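Aac(6')-Ih protein (Acinetobacter baumannii, PDB 4E8O) probably transfers the acetyl group of acetyl coenzyme A to the 6'-amino group of aminoglycoside antibiotics, a reaction that confers resistance to them. Local coordinates at residues A37-L42 / D48-E53; L67-T70 / Q74-A77; S33-L38 / M78-I83. All blocks are in the same frame, centred on the assembly; numbering follows the deposited sequence.

Interaction 1 of 3, residues A37-L42 / D48-E53; sequences ALRCLL and DVHLQE
R39 reaches out from helix 37-42 and is met by H50 and E53, one turn apart on helix 48-53. Its extended chain, with CG anti to the backbone N (chi1 -154°), carries the guanidinium across the gap between two helix axes 10.9 Å apart. NH1 is the shared donor: it gives a hydrogen bond to H50 ND1 at 3.0 Å and another to E53 OE1 at 3.2 Å, the latter part of a salt bridge. The imidazole and guanidinium planes stand 80° apart. E53 OE1 lies in the guanidinium plane, yet NH1 comes to it from above the carboxylate plane. Accepting at ND1 is consistent with a proton on NE2, which makes a weak bond to W43 O.

R39 and H50 are both buried, and CG and CD of the arginine chain pack beside the imidazole. At one margin the contact is loose, with C40 CA 4.0 Å from H50 NE2. E53, at the far end of the guanidinium, is partly exposed but firmly bonded.

M54 and L57 of helix 47-57 also touch R39, and its NE forms a salt bridge with E80 of strand 75-84, so this helix pair is tied to the central sheet beneath helix 32-42.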
loop_
_atom_site.group_PDB
_atom_site.type_symbol
_atom_site.label_atom_id
_atom_site.label_comp_id
_atom_site.label_asym_id
_atom_site.label_seq_id
_atom_site.Cartn_x
_atom_site.Cartn_y
_atom_site.Cartn_z
ATOM N N ALA B 37 -19.946 -5.417 16.760
ATOM C CA ALA B 37 -21.228 -4.866 16.332
ATOM C C ALA B 37 -21.086 -3.680 15.377
ATOM O O ALA B 37 -21.867 -3.544 14.436
ATOM C CB ALA B 37 -22.066 -4.480 17.546
ATOM N N LEU B 38 -20.102 -2.821 15.630
ATOM C CA LEU B 38 -19.830 -1.686 14.753
ATOM C C LEU B 38 -18.979 -2.098 13.557
ATOM O O LEU B 38 -19.187 -1.614 12.444
ATOM C CB LEU B 38 -19.139 -0.559 15.525
ATOM C CG LEU B 38 -19.973 0.105 16.619
ATOM C CD1 LEU B 38 -19.185 1.199 17.308
ATOM C CD2 LEU B 38 -21.240 0.673 16.020
ATOM N N ARG B 39 -18.023 -2.994 13.797
ATOM C CA ARG B 39 -17.122 -3.471 12.754
ATOM C C ARG B 39 -17.882 -4.171 11.636
ATOM O O ARG B 39 -17.496 -4.080 10.470
ATOM C CB ARG B 39 -16.087 -4.434 13.349
ATOM C CG ARG B 39 -14.779 -4.507 12.585
ATOM C CD ARG B 39 -13.750 -5.336 13.342
ATOM N NE ARG B 39 -12.394 -5.099 12.859
ATOM C CZ ARG B 39 -11.702 -5.951 12.112
ATOM N NH1 ARG B 39 -12.230 -7.116 11.760
ATOM N NH2 ARG B 39 -10.473 -5.640 11.718
ATOM N N CYS B 40 -18.960 -4.866 11.986
ATOM C CA CYS B 40 -19.739 -5.593 10.984
ATOM C C CYS B 40 -20.591 -4.655 10.131
ATOM O O CYS B 40 -21.015 -5.019 9.032
ATOM C CB CYS B 40 -20.610 -6.672 11.637
ATOM S SG CYS B 40 -22.132 -6.072 12.417
ATOM N N LEU B 41 -20.837 -3.449 10.638
ATOM C CA LEU B 41 -21.542 -2.431 9.864
ATOM C C LEU B 41 -20.584 -1.823 8.848
ATOM O O LEU B 41 -20.961 -1.547 7.707
ATOM C CB LEU B 41 -22.085 -1.334 10.776
ATOM C CG LEU B 41 -22.962 -1.741 11.957
ATOM C CD1 LEU B 41 -23.486 -0.506 12.640
ATOM C CD2 LEU B 41 -24.112 -2.622 11.517
ATOM N N LEU B 42 -19.340 -1.619 9.275
ATOM C CA LEU B 42 -18.307 -1.064 8.410
ATOM C C LEU B 42 -17.910 -2.092 7.360
ATOM O O LEU B 42 -18.001 -1.835 6.157
ATOM C CB LEU B 42 -17.086 -0.648 9.237
ATOM C CG LEU B 42 -15.943 0.075 8.519
ATOM C CD1 LEU B 42 -16.461 1.305 7.794
ATOM C CD2 LEU B 42 -14.844 0.470 9.499
ATOM N N ASP B 48 -16.540 -15.113 12.735
ATOM C CA ASP B 48 -15.276 -15.724 13.134
ATOM C C ASP B 48 -14.064 -15.084 12.448
ATOM O O ASP B 48 -12.992 -14.996 13.049
ATOM C CB ASP B 48 -15.301 -17.230 12.876
ATOM C CG ASP B 48 -14.110 -17.944 13.481
ATOM O OD1 ASP B 48 -14.019 -18.003 14.728
ATOM O OD2 ASP B 48 -13.271 -18.460 12.714
ATOM N N VAL B 49 -14.232 -14.643 11.200
ATOM C CA VAL B 49 -13.173 -13.925 10.490
ATOM C C VAL B 49 -12.847 -12.624 11.215
ATOM O O VAL B 49 -11.679 -12.300 11.439
ATOM C CB VAL B 49 -13.565 -13.603 9.031
ATOM C CG1 VAL B 49 -12.518 -12.706 8.382
ATOM C CG2 VAL B 49 -13.739 -14.881 8.225
ATOM N N HIS B 50 -13.888 -11.877 11.571
ATOM C CA HIS B 50 -13.740 -10.655 12.361
ATOM C C HIS B 50 -12.998 -10.932 13.675
ATOM O O HIS B 50 -11.945 -10.346 13.941
ATOM C CB HIS B 50 -15.116 -10.060 12.681
ATOM C CG HIS B 50 -15.673 -9.173 11.610
ATOM N ND1 HIS B 50 -15.111 -7.958 11.285
ATOM C CD2 HIS B 50 -16.766 -9.307 10.821
ATOM C CE1 HIS B 50 -15.821 -7.390 10.324
ATOM N NE2 HIS B 50 -16.831 -8.187 10.028
ATOM N N LEU B 51 -13.558 -11.827 14.486
ATOM C CA LEU B 51 -13.020 -12.136 15.813
ATOM C C LEU B 51 -11.576 -12.629 15.776
ATOM O O LEU B 51 -10.775 -12.284 16.649
ATOM C CB LEU B 51 -13.907 -13.165 16.525
ATOM C CG LEU B 51 -15.223 -12.638 17.097
ATOM C CD1 LEU B 51 -16.023 -13.745 17.772
ATOM C CD2 LEU B 51 -14.954 -11.506 18.076
ATOM N N GLN B 52 -11.251 -13.437 14.773
ATOM C CA GLN B 52 -9.896 -13.950 14.614
ATOM C C GLN B 52 -8.945 -12.775 14.405
ATOM O O GLN B 52 -7.855 -12.738 14.971
ATOM C CB GLN B 52 -9.836 -14.914 13.425
ATOM C CG GLN B 52 -9.018 -16.180 13.658
ATOM C CD GLN B 52 -9.244 -17.224 12.574
ATOM O OE1 GLN B 52 -10.288 -17.242 11.921
ATOM N NE2 GLN B 52 -8.264 -18.097 12.378
ATOM N N GLU B 53 -9.379 -11.802 13.613
ATOM C CA GLU B 53 -8.562 -10.628 13.332
ATOM C C GLU B 53 -8.505 -9.693 14.538
ATOM O O GLU B 53 -7.435 -9.206 14.897
ATOM C CB GLU B 53 -9.106 -9.886 12.108
ATOM C CG GLU B 53 -8.166 -8.822 11.554
ATOM C CD GLU B 53 -8.731 -8.131 10.329
ATOM O OE1 GLU B 53 -9.886 -8.431 9.959
ATOM O OE2 GLU B 53 -8.021 -7.291 9.734
#

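Interaction 2 of 3, residues L67-T70 / Q74-A77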
loop_
_atom_site.group_PDB
_atom_site.type_symbol
_atom_site.label_atom_id
_atom_site.label_comp_id
_atom_site.label_asym_id
_atom_site.label_seq_id
_atom_site.Cartn_x
_atom_site.Cartn_y
_atom_site.Cartn_z
ATOM N N LEU B 67 -12.841 2.807 20.571
ATOM C CA LEU B 67 -14.294 2.909 20.597
ATOM C C LEU B 67 -14.679 4.221 21.267
ATOM O O LEU B 67 -13.979 4.699 22.164
ATOM C CB LEU B 67 -14.912 1.740 21.375
ATOM C CG LEU B 67 -15.130 0.413 20.648
ATOM C CD1 LEU B 67 -15.331 -0.726 21.636
ATOM C CD2 LEU B 67 -16.320 0.507 19.715
ATOM N N ALA B 68 -15.780 4.812 20.818
ATOM C CA ALA B 68 -16.357 5.962 21.502
ATOM C C ALA B 68 -17.672 5.535 22.142
ATOM O O ALA B 68 -18.519 4.933 21.480
ATOM C CB ALA B 68 -16.580 7.112 20.533
ATOM N N TYR B 69 -17.832 5.833 23.429
ATOM C CA TYR B 69 -19.031 5.441 24.160
ATOM C C TYR B 69 -19.844 6.655 24.600
ATOM O O TYR B 69 -19.320 7.767 24.696
ATOM C CB TYR B 69 -18.660 4.613 25.396
ATOM C CG TYR B 69 -18.233 3.186 25.116
ATOM C CD1 TYR B 69 -19.143 2.140 25.202
ATOM C CD2 TYR B 69 -16.919 2.884 24.794
ATOM C CE1 TYR B 69 -18.757 0.837 24.965
ATOM C CE2 TYR B 69 -16.523 1.583 24.555
ATOM C CZ TYR B 69 -17.448 0.566 24.640
ATOM O OH TYR B 69 -17.061 -0.731 24.401
ATOM N N THR B 70 -21.127 6.433 24.865
ATOM C CA THR B 70 -21.975 7.459 25.457
ATOM C C THR B 70 -21.970 7.307 26.973
ATOM O O THR B 70 -21.169 6.549 27.526
ATOM C CB THR B 70 -23.426 7.364 24.943
ATOM O OG1 THR B 70 -24.020 6.145 25.402
ATOM C CG2 THR B 70 -23.456 7.388 23.425
ATOM N N GLN B 74 -23.227 3.070 25.396
ATOM C CA GLN B 74 -23.478 2.646 24.024
ATOM C C GLN B 74 -22.267 2.952 23.150
ATOM O O GLN B 74 -21.810 4.095 23.090
ATOM C CB GLN B 74 -24.721 3.327 23.442
ATOM C CG GLN B 74 -26.018 3.013 24.170
ATOM C CD GLN B 74 -26.287 1.525 24.292
ATOM O OE1 GLN B 74 -26.394 0.992 25.396
ATOM N NE2 GLN B 74 -26.406 0.850 23.155
ATOM N N ALA B 75 -21.740 1.931 22.479
ATOM C CA ALA B 75 -20.649 2.139 21.537
ATOM C C ALA B 75 -21.222 2.710 20.248
ATOM O O ALA B 75 -22.021 2.052 19.574
ATOM C CB ALA B 75 -19.920 0.838 21.265
ATOM N N ILE B 76 -20.822 3.935 19.909
ATOM C CA ILE B 76 -21.409 4.636 18.769
ATOM C C ILE B 76 -20.423 4.921 17.638
ATOM O O ILE B 76 -20.823 5.395 16.573
ATOM C CB ILE B 76 -22.148 5.941 19.201
ATOM C CG1 ILE B 76 -21.246 6.852 20.045
ATOM C CG2 ILE B 76 -23.419 5.607 19.964
ATOM C CD1 ILE B 76 -20.352 7.789 19.238
ATOM N N ALA B 77 -19.142 4.638 17.871
ATOM C CA ALA B 77 -18.108 4.856 16.860
ATOM C C ALA B 77 -16.871 4.001 17.118
ATOM O O ALA B 77 -16.591 3.635 18.261
ATOM C CB ALA B 77 -17.723 6.327 16.796
#
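Q74 meets T70 through two hydrogen bonds that close the end of the hairpin formed by strands 63-69 and 75-84. T70 N donates to Q74 O at 3.0 Å, and Q74 N returns a bond to T70 OG1 at 3.2 Å. The hydroxyl can receive it because chi1 of T70 (66°) sets OG1 between the backbone N and the carbonyl carbon. A weak bond from T72 N reaches the same OG1, so one threonine oxygen serves two backbone amides of the turn.

A75 follows as the non-hydrogen-bonded partner of Y69. Its methyl lies over one face of the Y69 ring in a CH-pi contact, CB standing 4.3 Å from the ring centroid and 27° off the normal. CD2 of L67 touches the same methyl, and D34 and L38 of helix 32-42 pack on this face of the hairpin. The Y69 hydroxyl is hydrogen-bonded to D34.

At I76 the backbone N donates to A68 O at 3.0 Å, almost straight along the carbonyl bond. The side chain reaches across to the neighbouring strand: CD1 meets the methyl of A68, while CG2 meets CG2 of T70 at 3.9 Å.

A77 O takes the amide of A68 at 2.9 Å, with the N-H lying above the carbonyl plane. I76 and A77 thus both face A68, a classic beta bulge in which I76, its psi near helical at -7°, is the extra residue accommodated. The methyls of A68 and A77 meet on the sheet face covered by I113 and L117 of helix 113-127.

The chemistry is therefore divided: main-chain bonds and the T70 hydroxyl hold the two strands together, while side chains add CH-pi and apolar contacts, A75 with Y69 and L67 on one face and A68 with A77 on the other.

Interaction 3 of 3, residues S33-L38 / M78-I83; sequences SDWLAL and MLEASI
The polar part of this contact is a single hydrogen bond between W35 and E80. The indole NE1 donates to E80 OE2 at 2.9 Å, with a bent N-H...O angle of 138°. OE2 sits near the plane of the indole at its edge, whereas NE1 comes from above the carboxylate plane, and the two flat groups are turned 75° apart. Setting CG of W35 anti to the backbone N swings the indole out from the helix to the glutamate, whose own chain is extended beyond CG. The stronger partner of OE2 is R39 NE, which makes a salt bridge to it; OE1 has a long, weak ion pair with R63. E80 is buried, and the arginine and the indole N-H together would offset the cost of enclosing its negative charge, probably favouring the ionised carboxylate.

Helix 33-38 crosses strand 78-83 at 90°, with axes 9.6 Å apart, so that only the two residues of the strand pointing toward the helix, M78 and E80, take part. This is helix-on-sheet packing within a GNAT fold: helix 32-42 lies against one face of the central sheet, while L79, between M78 and E80 in the strand, points away from the helix and packs on L117 and V121 of helix 113-127 on the other face.

Sulfur and apolar contacts make up the rest. M78 SD forms a Met-aromatic contact at the edge of the indole, 5.0 Å from the centroid of its five-membered ring and 4.1 Å from W35 CD1. M78 CG rests on CB of L38 at 3.9 Å while SD touches the indole edge, the methionine side chain crossing that of W35 at about a right angle. M54 of helix 47-57, together with I27 and I58, packs around W35.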
loop_
_atom_site.group_PDB
_atom_site.type_symbol
_atom_site.label_atom_id
_atom_site.label_comp_id
_atom_site.label_asym_id
_atom_site.label_seq_id
_atom_site.Cartn_x
_atom_site.Cartn_y
_atom_site.Cartn_z
ATOM N N SER B 33 -17.427 -7.501 21.793
ATOM C CA SER B 33 -18.790 -7.491 21.265
ATOM C C SER B 33 -19.209 -6.108 20.753
ATOM O O SER B 33 -19.785 -5.991 19.667
ATOM C CB SER B 33 -19.774 -7.989 22.323
ATOM O OG SER B 33 -21.107 -7.841 21.880
ATOM N N ASP B 34 -18.917 -5.063 21.527
ATOM C CA ASP B 34 -19.200 -3.696 21.084
ATOM C C ASP B 34 -18.410 -3.353 19.824
ATOM O O ASP B 34 -18.897 -2.632 18.949
ATOM C CB ASP B 34 -18.856 -2.688 22.181
ATOM C CG ASP B 34 -19.750 -2.811 23.394
ATOM O OD1 ASP B 34 -20.926 -3.220 23.244
ATOM O OD2 ASP B 34 -19.273 -2.489 24.503
ATOM N N TRP B 35 -17.184 -3.864 19.751
ATOM C CA TRP B 35 -16.299 -3.631 18.614
ATOM C C TRP B 35 -16.826 -4.361 17.388
ATOM O O TRP B 35 -16.869 -3.797 16.293
ATOM C CB TRP B 35 -14.883 -4.110 18.951
ATOM C CG TRP B 35 -13.842 -3.815 17.895
ATOM C CD1 TRP B 35 -13.983 -3.014 16.796
ATOM C CD2 TRP B 35 -12.503 -4.329 17.848
ATOM N NE1 TRP B 35 -12.814 -3.001 16.072
ATOM C CE2 TRP B 35 -11.891 -3.798 16.697
ATOM C CE3 TRP B 35 -11.763 -5.182 18.672
ATOM C CZ2 TRP B 35 -10.572 -4.097 16.345
ATOM C CZ3 TRP B 35 -10.459 -5.476 18.326
ATOM C CH2 TRP B 35 -9.875 -4.936 17.172
ATOM N N LEU B 36 -17.240 -5.612 17.582
ATOM C CA LEU B 36 -17.765 -6.444 16.498
ATOM C C LEU B 36 -19.038 -5.859 15.895
ATOM O O LEU B 36 -19.188 -5.810 14.672
ATOM C CB LEU B 36 -18.040 -7.864 17.007
ATOM C CG LEU B 36 -18.692 -8.842 16.028
ATOM C CD1 LEU B 36 -17.765 -9.106 14.868
ATOM C CD2 LEU B 36 -19.071 -10.150 16.707
ATOM N N ALA B 37 -19.946 -5.417 16.760
ATOM C CA ALA B 37 -21.228 -4.866 16.332
ATOM C C ALA B 37 -21.086 -3.680 15.377
ATOM O O ALA B 37 -21.867 -3.544 14.436
ATOM C CB ALA B 37 -22.066 -4.480 17.546
ATOM N N LEU B 38 -20.102 -2.821 15.630
ATOM C CA LEU B 38 -19.830 -1.686 14.753
ATOM C C LEU B 38 -18.979 -2.098 13.557
ATOM O O LEU B 38 -19.187 -1.614 12.444
ATOM C CB LEU B 38 -19.139 -0.559 15.525
ATOM C CG LEU B 38 -19.973 0.105 16.619
ATOM C CD1 LEU B 38 -19.185 1.199 17.308
ATOM C CD2 LEU B 38 -21.240 0.673 16.020
ATOM N N MET B 78 -16.131 3.696 16.053
ATOM C CA MET B 78 -14.885 2.936 16.159
ATOM C C MET B 78 -13.869 3.434 15.143
ATOM O O MET B 78 -14.241 3.985 14.107
ATOM C CB MET B 78 -15.130 1.446 15.914
ATOM C CG MET B 78 -15.796 1.145 14.581
ATOM S SD MET B 78 -15.375 -0.480 13.907
ATOM C CE MET B 78 -13.857 -0.092 13.040
ATOM N N LEU B 79 -12.590 3.226 15.443
ATOM C CA LEU B 79 -11.508 3.541 14.520
ATOM C C LEU B 79 -10.441 2.460 14.627
ATOM O O LEU B 79 -10.185 1.930 15.714
ATOM C CB LEU B 79 -10.896 4.907 14.853
ATOM C CG LEU B 79 -9.682 5.366 14.035
ATOM C CD1 LEU B 79 -9.660 6.876 13.917
ATOM C CD2 LEU B 79 -8.384 4.887 14.659
ATOM N N GLU B 80 -9.814 2.137 13.502
ATOM C CA GLU B 80 -8.656 1.260 13.508
ATOM C C GLU B 80 -7.545 1.929 12.713
ATOM O O GLU B 80 -7.794 2.515 11.661
ATOM C CB GLU B 80 -9.012 -0.118 12.924
ATOM C CG GLU B 80 -10.151 -0.813 13.672
ATOM C CD GLU B 80 -10.462 -2.208 13.155
ATOM O OE1 GLU B 80 -9.599 -2.824 12.485
ATOM O OE2 GLU B 80 -11.580 -2.698 13.431
ATOM N N ALA B 81 -6.319 1.855 13.211
ATOM C CA ALA B 81 -5.201 2.461 12.500
ATOM C C ALA B 81 -3.976 1.594 12.669
ATOM O O ALA B 81 -3.935 0.735 13.553
ATOM C CB ALA B 81 -4.935 3.876 13.007
ATOM N N SER B 82 -2.978 1.815 11.819
ATOM C CA SER B 82 -1.737 1.060 11.905
ATOM C C SER B 82 -0.547 1.962 11.639
ATOM O O SER B 82 -0.698 3.075 11.124
ATOM C CB SER B 82 -1.735 -0.079 10.892
ATOM O OG SER B 82 -1.861 0.415 9.569
ATOM N N ILE B 83 0.638 1.482 12.008
ATOM C CA ILE B 83 1.880 2.113 11.596
ATOM C C ILE B 83 2.431 1.283 10.441
ATOM O O ILE B 83 2.564 0.063 10.566
ATOM C CB ILE B 83 2.918 2.145 12.733
ATOM C CG1 ILE B 83 2.331 2.791 13.996
ATOM C CG2 ILE B 83 4.172 2.874 12.273
ATOM C CD1 ILE B 83 1.915 4.249 13.825
#

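Overall arrangement
Helix 32-42 supplies one side of interactions 1 and 3, whose centres lie 8 Å apart, and strand 75-84 serves interactions 2 and 3, centred 11 Å apart. The polar groups of interactions 1 and 3 join through the salt bridge from R39 NE to E80 OE2, at 2.6 Å. Between interactions 2 and 3, Y69 OH lies 2.8 Å from D34 OD2, a probable hydrogen bond. L38, in the helix segments of interactions 1 and 3, packs on the hairpin of interaction 2, its CD1 3.8 Å from CD2 of L67. That hairpin falls within the chain separating the two segments of interaction 3, A77 directly preceding M78. Together they fasten the N-terminal helices and the hairpin onto the central sheet of the acetyltransferase fold.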